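Local coordinates for lysine-sensitive aspartokinase 3 (Escherichia coli, PDB 2J0W), which catalyses the ATP-dependent phosphorylation of L-aspartate to 4-phospho-L-aspartate, the first step toward lysine, and is allosterically inhibited by lysine, at residues V83-E86 against E87-L91; G408-E411 against P412-I415; D222-G225 against I226-T229. One frame throughout, in Å; residues are numbered along the deposited sequence.

Interaction 1: residues V83-E86 against E87-L91; sequences VIRE and EIERL
The guanidinium of Arg90 has Glu86 O set obliquely to its plane, NH1 to O 3.7 Å, and the carboxylate of Glu87 passes obliquely across Ile84, OE1 to CG2 3.9 Å. Both pairs belong to one alpha-helix, the first turns of helix 82-102 in the amino acid kinase part of the enzyme, where backbone i to i+4 bonds set the spacing. Glu89 N gives one of them to Arg85 O (2.8 Å), with the donor tilted 25° from the carbonyl plane; Arg90 N gives another, more bent, to Glu86 O (3.0 Å, N-H...O 142°). The Arg90 chain, bent at chi2 and chi3, folds back past the same carbonyl, bringing CD to 3.3 Å from Glu86 O. Glu87 behaves differently: CG stands beside its own backbone N, chi1 -58°, and the chain then runs extended back toward Ile84, which brings OE1 to the CG2 methyl. An alanine here lacks the arm and carboxylate, and Ile84 CG2 and, on helix 108-131, Leu124 would probably lose this cover. Ile84 and Ile88 are buried and reach helix 108-131 at Glu128 and Met121 respectively, while Ile84 also meets Leu75 of helix 57-75. Glu89 bends at chi2 and forms a salt bridge with Arg68 of that same helix. Arg85 does not share in it: although the CG atoms of Arg85 and Glu89 are 4.4 Å apart, Arg85 NE stays 6.2 Å from Glu89 OE2.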
ATOM      1  N   VAL A  83     -37.181 -45.134   7.103  1.00 83.90           N
ATOM      2  CA  VAL A  83     -37.186 -44.030   8.034  1.00 83.38           C
ATOM      3  C   VAL A  83     -36.686 -42.703   7.433  1.00 82.14           C
ATOM      4  O   VAL A  83     -37.444 -41.731   7.347  1.00 80.27           O
ATOM      5  CB  VAL A  83     -36.383 -44.402   9.290  1.00 85.56           C
ATOM      6  CG1 VAL A  83     -34.906 -44.517   8.962  1.00 85.98           C
ATOM      7  CG2 VAL A  83     -36.648 -43.386  10.384  1.00 88.11           C
ATOM      8  N   ILE A  84     -35.433 -42.659   6.992  1.00 82.22           N
ATOM      9  CA  ILE A  84     -34.883 -41.423   6.444  1.00 84.45           C
ATOM     10  C   ILE A  84     -35.606 -40.914   5.211  1.00 84.97           C
ATOM     11  O   ILE A  84     -35.477 -39.744   4.848  1.00 87.69           O
ATOM     12  CB  ILE A  84     -33.397 -41.575   6.122  1.00 86.99           C
ATOM     13  CG1 ILE A  84     -33.175 -42.846   5.307  1.00 90.76           C
ATOM     14  CG2 ILE A  84     -32.597 -41.617   7.408  1.00 87.55           C
ATOM     15  CD1 ILE A  84     -31.728 -43.197   5.141  1.00 91.44           C
ATOM     16  N   ARG A  85     -36.370 -41.783   4.566  1.00 82.62           N
ATOM     17  CA  ARG A  85     -37.103 -41.370   3.386  1.00 79.53           C
ATOM     18  C   ARG A  85     -38.129 -40.317   3.812  1.00 78.23           C
ATOM     19  O   ARG A  85     -38.302 -39.307   3.132  1.00 78.29           O
ATOM     20  CB  ARG A  85     -37.794 -42.575   2.752  1.00 80.11           C
ATOM     21  CG  ARG A  85     -38.398 -42.314   1.383  1.00 81.06           C
ATOM     22  CD  ARG A  85     -39.104 -43.561   0.888  1.00 83.34           C
ATOM     23  NE  ARG A  85     -38.168 -44.663   0.681  1.00 82.04           N
ATOM     24  CZ  ARG A  85     -38.512 -45.947   0.698  1.00 76.11           C
ATOM     25  NH1 ARG A  85     -39.775 -46.292   0.922  1.00 76.81           N
ATOM     26  NH2 ARG A  85     -37.599 -46.883   0.476  1.00 62.14           N
ATOM     27  N   GLU A  86     -38.793 -40.558   4.943  1.00 76.34           N
ATOM     28  CA  GLU A  86     -39.794 -39.637   5.481  1.00 76.51           C
ATOM     29  C   GLU A  86     -39.188 -38.251   5.595  1.00 75.00           C
ATOM     30  O   GLU A  86     -39.733 -37.256   5.102  1.00 73.24           O
ATOM     31  CB  GLU A  86     -40.214 -40.059   6.886  1.00 79.62           C
ATOM     32  CG  GLU A  86     -41.362 -41.035   6.961  1.00 91.04           C
ATOM     33  CD  GLU A  86     -41.699 -41.404   8.399  1.00 98.45           C
ATOM     34  OE1 GLU A  86     -41.473 -40.570   9.304  1.00 99.77           O
ATOM     35  OE2 GLU A  86     -42.204 -42.523   8.623  1.00100.88           O
ATOM     36  N   GLU A  87     -38.053 -38.222   6.283  1.00 73.85           N
ATOM     37  CA  GLU A  87     -37.299 -37.012   6.555  1.00 72.07           C
ATOM     38  C   GLU A  87     -36.828 -36.335   5.290  1.00 65.67           C
ATOM     39  O   GLU A  87     -37.085 -35.149   5.082  1.00 63.73           O
ATOM     40  CB  GLU A  87     -36.113 -37.366   7.446  1.00 79.97           C
ATOM     41  CG  GLU A  87     -36.549 -38.016   8.756  1.00 98.42           C
ATOM     42  CD  GLU A  87     -35.402 -38.641   9.539  1.00113.81           C
ATOM     43  OE1 GLU A  87     -34.237 -38.534   9.099  1.00123.62           O
ATOM     44  OE2 GLU A  87     -35.669 -39.240  10.604  1.00116.06           O
ATOM     45  N   ILE A  88     -36.133 -37.087   4.444  1.00 60.25           N
ATOM     46  CA  ILE A  88     -35.651 -36.529   3.197  1.00 56.84           C
ATOM     47  C   ILE A  88     -36.827 -35.871   2.487  1.00 59.31           C
ATOM     48  O   ILE A  88     -36.704 -34.758   1.975  1.00 61.90           O
ATOM     49  CB  ILE A  88     -35.051 -37.600   2.264  1.00 49.75           C
ATOM     50  CG1 ILE A  88     -33.887 -38.323   2.950  1.00 47.73           C
ATOM     51  CG2 ILE A  88     -34.558 -36.943   0.982  1.00 42.97           C
ATOM     52  CD1 ILE A  88     -32.771 -37.425   3.413  1.00 43.38           C
ATOM     53  N   GLU A  89     -37.966 -36.558   2.469  1.00 59.03           N
ATOM     54  CA  GLU A  89     -39.167 -36.042   1.822  1.00 60.17           C
ATOM     55  C   GLU A  89     -39.576 -34.696   2.411  1.00 60.14           C
ATOM     56  O   GLU A  89     -40.011 -33.798   1.684  1.00 59.19           O
ATOM     57  CB  GLU A  89     -40.322 -37.029   1.968  1.00 68.59           C
ATOM     58  CG  GLU A  89     -40.194 -38.299   1.140  1.00 74.50           C
ATOM     59  CD  GLU A  89     -40.161 -38.037  -0.350  1.00 84.65           C
ATOM     60  OE1 GLU A  89     -40.811 -37.072  -0.815  1.00 87.46           O
ATOM     61  OE2 GLU A  89     -39.495 -38.816  -1.061  1.00 92.60           O
ATOM     62  N   ARG A  90     -39.452 -34.557   3.729  1.00 60.15           N
ATOM     63  CA  ARG A  90     -39.794 -33.293   4.372  1.00 60.94           C
ATOM     64  C   ARG A  90     -38.819 -32.260   3.855  1.00 58.25           C
ATOM     65  O   ARG A  90     -39.219 -31.258   3.261  1.00 59.22           O
ATOM     66  CB  ARG A  90     -39.692 -33.406   5.899  1.00 69.69           C
ATOM     67  CG  ARG A  90     -41.011 -33.766   6.598  1.00 79.62           C
ATOM     68  CD  ARG A  90     -41.843 -34.788   5.793  1.00 89.20           C
ATOM     69  NE  ARG A  90     -42.441 -34.198   4.590  1.00 90.72           N
ATOM     70  CZ  ARG A  90     -42.928 -34.893   3.564  1.00 82.37           C
ATOM     71  NH1 ARG A  90     -42.894 -36.219   3.581  1.00 82.81           N
ATOM     72  NH2 ARG A  90     -43.445 -34.261   2.517  1.00 73.57           N
ATOM     73  N   LEU A  91     -37.532 -32.527   4.062  1.00 55.90           N
ATOM     74  CA  LEU A  91     -36.488 -31.618   3.609  1.00 51.63           C
ATOM     75  C   LEU A  91     -36.745 -31.260   2.146  1.00 49.67           C
ATOM     76  O   LEU A  91     -36.844 -30.078   1.791  1.00 43.64           O
ATOM     77  CB  LEU A  91     -35.110 -32.267   3.787  1.00 40.17           C
ATOM     78  CG  LEU A  91     -34.821 -32.710   5.228  1.00 42.97           C
ATOM     79  CD1 LEU A  91     -33.435 -33.296   5.312  1.00 47.47           C
ATOM     80  CD2 LEU A  91     -34.946 -31.531   6.183  1.00 35.29           C
TER

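Interaction 2: residues G408-E411 against P412-I415; sequences GVLE and PFNI
Leu410 and Phe413 both carry CG beside the backbone N and anti to the carbonyl carbon (chi1 -41° and -53°), which turns the leucine branch and the phenyl ring into the same buried patch. They are the two ends of a type I beta turn in the ACT domain, in the link between helix 402-407 and strand 417-420. Phe413 N closes the turn on Leu410 O at 2.9 Å, approaching from above the carbonyl plane, 50° out of it, and not on a lone pair. Glu411 and Pro412 fill the two central positions. Pro412 CG lies over one face of the Phe413 ring, 4.0 Å above the plane and shifted toward the rim. At the edge of that ring, in its plane, sits Leu410 CB, 3.9 Å from Phe413 CD1. The leucine then divides its two methyls, and CD2 packs on the phenyl. Helix 436-448 meets the patch through Val439, which touches Leu410 and Phe413, and Phe429 of strand 426-432 meets Leu410 and Ile415. In this region required for homodimerization, Phe413 also forms backbone hydrogen bonds with the second subunit. The other methyl of the leucine completes the contact, Leu410 CD1 standing 4.2 Å from Ile415 CD1.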
ATOM      1  N   GLY A 408      11.314 -12.492 -14.337  1.00 78.70           N
ATOM      2  CA  GLY A 408      12.184 -12.817 -15.453  1.00 79.99           C
ATOM      3  C   GLY A 408      11.435 -13.516 -16.574  1.00 81.73           C
ATOM      4  O   GLY A 408      11.800 -13.418 -17.754  1.00 80.07           O
ATOM      5  N   VAL A 409      10.362 -14.204 -16.198  1.00 81.46           N
ATOM      6  CA  VAL A 409       9.541 -14.958 -17.139  1.00 81.58           C
ATOM      7  C   VAL A 409       8.302 -14.223 -17.644  1.00 81.94           C
ATOM      8  O   VAL A 409       7.730 -14.585 -18.675  1.00 82.23           O
ATOM      9  CB  VAL A 409       9.047 -16.252 -16.491  1.00 81.95           C
ATOM     10  CG1 VAL A 409       8.581 -17.218 -17.558  1.00 85.17           C
ATOM     11  CG2 VAL A 409      10.145 -16.850 -15.634  1.00 83.91           C
ATOM     12  N   LEU A 410       7.896 -13.189 -16.916  1.00 82.63           N
ATOM     13  CA  LEU A 410       6.694 -12.426 -17.235  1.00 81.40           C
ATOM     14  C   LEU A 410       6.865 -11.271 -18.201  1.00 82.52           C
ATOM     15  O   LEU A 410       5.985 -10.420 -18.313  1.00 82.72           O
ATOM     16  CB  LEU A 410       6.092 -11.919 -15.929  1.00 78.57           C
ATOM     17  CG  LEU A 410       6.170 -13.022 -14.866  1.00 75.96           C
ATOM     18  CD1 LEU A 410       5.686 -12.522 -13.522  1.00 79.78           C
ATOM     19  CD2 LEU A 410       5.348 -14.205 -15.329  1.00 71.55           C
ATOM     20  N   GLU A 411       7.992 -11.246 -18.903  1.00 84.75           N
ATOM     21  CA  GLU A 411       8.278 -10.178 -19.857  1.00 85.54           C
ATOM     22  C   GLU A 411       7.110  -9.926 -20.792  1.00 85.77           C
ATOM     23  O   GLU A 411       6.686  -8.786 -20.974  1.00 87.51           O
ATOM     24  CB  GLU A 411       9.525 -10.509 -20.678  1.00 84.30           C
ATOM     25  CG  GLU A 411       9.718  -9.617 -21.894  1.00 85.98           C
ATOM     26  CD  GLU A 411      10.985  -9.936 -22.651  1.00 92.81           C
ATOM     27  OE1 GLU A 411      11.475 -11.081 -22.536  1.00 96.78           O
ATOM     28  OE2 GLU A 411      11.480  -9.045 -23.371  1.00 92.73           O
ATOM     29  N   PRO A 412       6.573 -10.992 -21.396  1.00 85.89           N
ATOM     30  CA  PRO A 412       5.443 -10.893 -22.324  1.00 88.51           C
ATOM     31  C   PRO A 412       4.095 -10.434 -21.738  1.00 89.81           C
ATOM     32  O   PRO A 412       3.105 -10.339 -22.470  1.00 91.62           O
ATOM     33  CB  PRO A 412       5.366 -12.308 -22.899  1.00 89.12           C
ATOM     34  CG  PRO A 412       5.835 -13.157 -21.747  1.00 88.73           C
ATOM     35  CD  PRO A 412       7.038 -12.387 -21.288  1.00 85.45           C
ATOM     36  N   PHE A 413       4.058 -10.129 -20.441  1.00 87.25           N
ATOM     37  CA  PHE A 413       2.806  -9.731 -19.800  1.00 82.75           C
ATOM     38  C   PHE A 413       2.684  -8.322 -19.238  1.00 79.92           C
ATOM     39  O   PHE A 413       3.645  -7.559 -19.192  1.00 80.66           O
ATOM     40  CB  PHE A 413       2.479 -10.711 -18.681  1.00 77.45           C
ATOM     41  CG  PHE A 413       2.476 -12.137 -19.113  1.00 78.37           C
ATOM     42  CD1 PHE A 413       3.337 -13.052 -18.517  1.00 81.44           C
ATOM     43  CD2 PHE A 413       1.604 -12.578 -20.102  1.00 79.90           C
ATOM     44  CE1 PHE A 413       3.330 -14.390 -18.896  1.00 82.04           C
ATOM     45  CE2 PHE A 413       1.590 -13.914 -20.489  1.00 86.82           C
ATOM     46  CZ  PHE A 413       2.458 -14.824 -19.880  1.00 85.11           C
ATOM     47  N   ASN A 414       1.475  -7.991 -18.799  1.00 76.40           N
ATOM     48  CA  ASN A 414       1.228  -6.689 -18.214  1.00 72.86           C
ATOM     49  C   ASN A 414       1.034  -6.830 -16.721  1.00 67.91           C
ATOM     50  O   ASN A 414       0.012  -7.327 -16.268  1.00 71.28           O
ATOM     51  CB  ASN A 414      -0.026  -6.044 -18.802  1.00 71.67           C
ATOM     52  CG  ASN A 414      -0.444  -4.795 -18.035  1.00 72.46           C
ATOM     53  OD1 ASN A 414       0.246  -3.774 -18.056  1.00 74.59           O
ATOM     54  ND2 ASN A 414      -1.570  -4.880 -17.341  1.00 71.09           N
ATOM     55  N   ILE A 415       2.015  -6.417 -15.942  1.00 61.07           N
ATOM     56  CA  ILE A 415       1.834  -6.493 -14.514  1.00 59.86           C
ATOM     57  C   ILE A 415       1.148  -5.186 -14.159  1.00 61.48           C
ATOM     58  O   ILE A 415       1.650  -4.110 -14.482  1.00 65.28           O
ATOM     59  CB  ILE A 415       3.160  -6.651 -13.834  1.00 55.13           C
ATOM     60  CG1 ILE A 415       3.823  -7.885 -14.444  1.00 54.90           C
ATOM     61  CG2 ILE A 415       2.967  -6.774 -12.320  1.00 62.22           C
ATOM     62  CD1 ILE A 415       5.022  -8.380 -13.735  1.00 50.56           C
TER

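Interaction 3: residues D222-G225 against I226-T229; sequences DVPG and IYTT. With ADP (adenosine-5'-diphosphate), chain D.
Val223, Pro224 and Gly225 bend round the ring of Tyr227 in the nucleotide site of the amino acid kinase fold, just after strand 216-221. Asp222 comes first in the chain, and its OD1 takes a very short hydrogen bond from ADP O3' (2.5 Å); its other oxygen, OD2, forms a salt bridge with Arg232, itself bonded to ADP. Val223 follows with its two methyls parted: CG2 faces the ribose, 3.7 Å from ADP O3', while CG1 packs obliquely on Tyr227 CE1 at 3.6 Å. Pro224 centres an inverse gamma turn, closed by a weak bond from Gly225 N to Val223 O, and its CG lies 4.0 Å from Tyr227 CZ. Gly225 has a positive phi of 97°, at which a side chain would jam against the preceding carbonyl; its own O comes to the ring edge, in plane, 3.7 Å from Tyr227 CD1. Beyond it, the chain presents the backbone of Tyr227 to the adenine edge. Tyr227 N gives a nearly straight bond to ADP N1 (2.8 Å, 165°), and ADP N6 gives one back to Tyr227 O at 3.2 Å.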
ATOM      1  N   ASP A 222     -10.387 -34.034  -2.451  1.00 47.15           N
ATOM      2  CA  ASP A 222     -10.247 -34.809  -3.682  1.00 49.25           C
ATOM      3  C   ASP A 222      -8.833 -34.683  -4.267  1.00 54.98           C
ATOM      4  O   ASP A 222      -8.607 -34.898  -5.464  1.00 53.01           O
ATOM      5  CB  ASP A 222     -11.283 -34.338  -4.708  1.00 46.39           C
ATOM      6  CG  ASP A 222     -10.991 -32.949  -5.252  1.00 48.45           C
ATOM      7  OD1 ASP A 222     -10.057 -32.295  -4.752  1.00 43.77           O
ATOM      8  OD2 ASP A 222     -11.693 -32.506  -6.185  1.00 57.32           O
ATOM      9  N   VAL A 223      -7.885 -34.327  -3.405  1.00 59.08           N
ATOM     10  CA  VAL A 223      -6.485 -34.160  -3.784  1.00 58.18           C
ATOM     11  C   VAL A 223      -5.648 -34.502  -2.560  1.00 60.68           C
ATOM     12  O   VAL A 223      -5.876 -33.965  -1.486  1.00 64.41           O
ATOM     13  CB  VAL A 223      -6.202 -32.716  -4.214  1.00 54.69           C
ATOM     14  CG1 VAL A 223      -4.837 -32.283  -3.718  1.00 63.57           C
ATOM     15  CG2 VAL A 223      -6.279 -32.614  -5.721  1.00 40.19           C
ATOM     16  N   PRO A 224      -4.653 -35.385  -2.718  1.00 62.27           N
ATOM     17  CA  PRO A 224      -3.766 -35.830  -1.640  1.00 61.96           C
ATOM     18  C   PRO A 224      -2.802 -34.790  -1.098  1.00 64.78           C
ATOM     19  O   PRO A 224      -1.628 -34.788  -1.467  1.00 65.33           O
ATOM     20  CB  PRO A 224      -3.040 -36.998  -2.275  1.00 59.15           C
ATOM     21  CG  PRO A 224      -2.856 -36.516  -3.657  1.00 61.65           C
ATOM     22  CD  PRO A 224      -4.217 -35.954  -4.004  1.00 64.24           C
ATOM     23  N   GLY A 225      -3.301 -33.919  -0.218  1.00 67.33           N
ATOM     24  CA  GLY A 225      -2.473 -32.882   0.387  1.00 68.19           C
ATOM     25  C   GLY A 225      -2.516 -31.500  -0.247  1.00 67.11           C
ATOM     26  O   GLY A 225      -3.351 -31.223  -1.107  1.00 72.25           O
ATOM     27  N   ILE A 226      -1.613 -30.627   0.193  1.00 63.11           N
ATOM     28  CA  ILE A 226      -1.505 -29.262  -0.323  1.00 59.95           C
ATOM     29  C   ILE A 226      -0.319 -29.234  -1.308  1.00 58.85           C
ATOM     30  O   ILE A 226       0.798 -29.617  -0.953  1.00 57.72           O
ATOM     31  CB  ILE A 226      -1.242 -28.258   0.843  1.00 62.24           C
ATOM     32  CG1 ILE A 226      -2.354 -28.362   1.890  1.00 59.46           C
ATOM     33  CG2 ILE A 226      -1.166 -26.828   0.320  1.00 52.03           C
ATOM     34  CD1 ILE A 226      -2.090 -27.527   3.141  1.00 52.80           C
ATOM     35  N   TYR A 227      -0.556 -28.789  -2.536  1.00 55.73           N
ATOM     36  CA  TYR A 227       0.508 -28.751  -3.534  1.00 58.20           C
ATOM     37  C   TYR A 227       1.159 -27.388  -3.673  1.00 58.80           C
ATOM     38  O   TYR A 227       0.736 -26.434  -3.040  1.00 61.82           O
ATOM     39  CB  TYR A 227      -0.033 -29.185  -4.895  1.00 62.82           C
ATOM     40  CG  TYR A 227      -0.304 -30.662  -4.976  1.00 66.84           C
ATOM     41  CD1 TYR A 227      -1.021 -31.306  -3.977  1.00 63.60           C
ATOM     42  CD2 TYR A 227       0.174 -31.422  -6.041  1.00 69.10           C
ATOM     43  CE1 TYR A 227      -1.254 -32.666  -4.024  1.00 68.96           C
ATOM     44  CE2 TYR A 227      -0.058 -32.791  -6.100  1.00 66.27           C
ATOM     45  CZ  TYR A 227      -0.772 -33.405  -5.084  1.00 64.84           C
ATOM     46  OH  TYR A 227      -1.006 -34.758  -5.113  1.00 68.04           O
ATOM     47  N   THR A 228       2.186 -27.304  -4.510  1.00 58.95           N
ATOM     48  CA  THR A 228       2.888 -26.048  -4.737  1.00 62.88           C
ATOM     49  C   THR A 228       2.057 -25.095  -5.591  1.00 61.28           C
ATOM     50  O   THR A 228       2.506 -24.015  -5.964  1.00 59.64           O
ATOM     51  CB  THR A 228       4.239 -26.280  -5.434  1.00 70.37           C
ATOM     52  OG1 THR A 228       4.022 -26.950  -6.684  1.00 74.79           O
ATOM     53  CG2 THR A 228       5.158 -27.111  -4.541  1.00 65.36           C
ATOM     54  N   THR A 229       0.844 -25.517  -5.911  1.00 60.63           N
ATOM     55  CA  THR A 229      -0.075 -24.701  -6.684  1.00 60.10           C
ATOM     56  C   THR A 229      -1.213 -25.599  -7.141  1.00 62.22           C
ATOM     57  O   THR A 229      -1.080 -26.818  -7.152  1.00 61.96           O
ATOM     58  CB  THR A 229       0.612 -24.059  -7.899  1.00 55.60           C
ATOM     59  OG1 THR A 229      -0.158 -22.939  -8.343  1.00 53.35           O
ATOM     60  CG2 THR A 229       0.727 -25.046  -9.017  1.00 59.88           C
TER
HETATM   61  PB  ADP D 820     -13.623 -29.856  -0.721  1.00 54.19           P
HETATM   62  O1B ADP D 820     -12.931 -31.092  -0.289  1.00 58.10           O
HETATM   63  O2B ADP D 820     -15.097 -30.079  -0.961  1.00 57.23           O
HETATM   64  O3B ADP D 820     -13.404 -28.688   0.298  1.00 61.57           O
HETATM   65  PA  ADP D 820     -12.686 -28.097  -2.839  1.00 48.62           P
HETATM   66  O1A ADP D 820     -13.022 -28.171  -4.282  1.00 40.42           O
HETATM   67  O2A ADP D 820     -13.353 -27.008  -2.061  1.00 47.24           O
HETATM   68  O3A ADP D 820     -12.989 -29.472  -2.133  1.00 40.30           O
HETATM   69  O5' ADP D 820     -11.080 -27.942  -2.886  1.00 49.04           O
HETATM   70  C5' ADP D 820     -10.076 -28.922  -3.300  1.00 39.04           C
HETATM   71  C4' ADP D 820      -9.398 -28.359  -4.536  1.00 39.60           C
HETATM   72  O4' ADP D 820      -8.733 -27.068  -4.412  1.00 46.89           O
HETATM   73  C3' ADP D 820      -8.352 -29.191  -5.229  1.00 48.89           C
HETATM   74  O3' ADP D 820      -9.113 -30.278  -5.804  1.00 52.51           O
HETATM   75  C2' ADP D 820      -7.788 -28.182  -6.207  1.00 46.84           C
HETATM   76  O2' ADP D 820      -8.593 -28.079  -7.369  1.00 53.91           O
HETATM   77  C1' ADP D 820      -7.792 -26.899  -5.457  1.00 50.60           C
HETATM   78  N9  ADP D 820      -6.412 -26.364  -5.029  1.00 54.44           N
HETATM   79  C8  ADP D 820      -6.061 -25.084  -5.277  1.00 55.18           C
HETATM   80  N7  ADP D 820      -4.856 -24.742  -4.868  1.00 55.99           N
HETATM   81  C5  ADP D 820      -4.393 -25.868  -4.307  1.00 52.39           C
HETATM   82  C6  ADP D 820      -3.119 -26.138  -3.681  1.00 55.22           C
HETATM   83  N6  ADP D 820      -2.180 -25.269  -3.539  1.00 55.44           N
HETATM   84  N1  ADP D 820      -2.970 -27.453  -3.203  1.00 59.68           N
HETATM   85  C2  ADP D 820      -3.969 -28.433  -3.332  1.00 57.86           C
HETATM   86  N3  ADP D 820      -5.169 -28.176  -3.927  1.00 52.07           N
HETATM   87  C4  ADP D 820      -5.334 -26.913  -4.391  1.00 49.01           C

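From the N terminus the chain meets interaction 1, then interaction 3, then interaction 2. Each closes only within a few residues, a helical turn in the first and tight turns in the others, so they run in series and none nests in or crosses another. Interactions 1 and 3 share the amino acid kinase part, one on the helix that packs against helices 57-75 and 108-131, the other beside the nucleotide, with centres about 36 Å apart. Interaction 2 belongs to the ACT part, about 56 Å from interaction 1 between centres. Interactions 2 and 3 do not touch (nearest atoms about 12 Å apart), but both meet helix 436-448, interaction 3 through Thr229 on Val440 and His444.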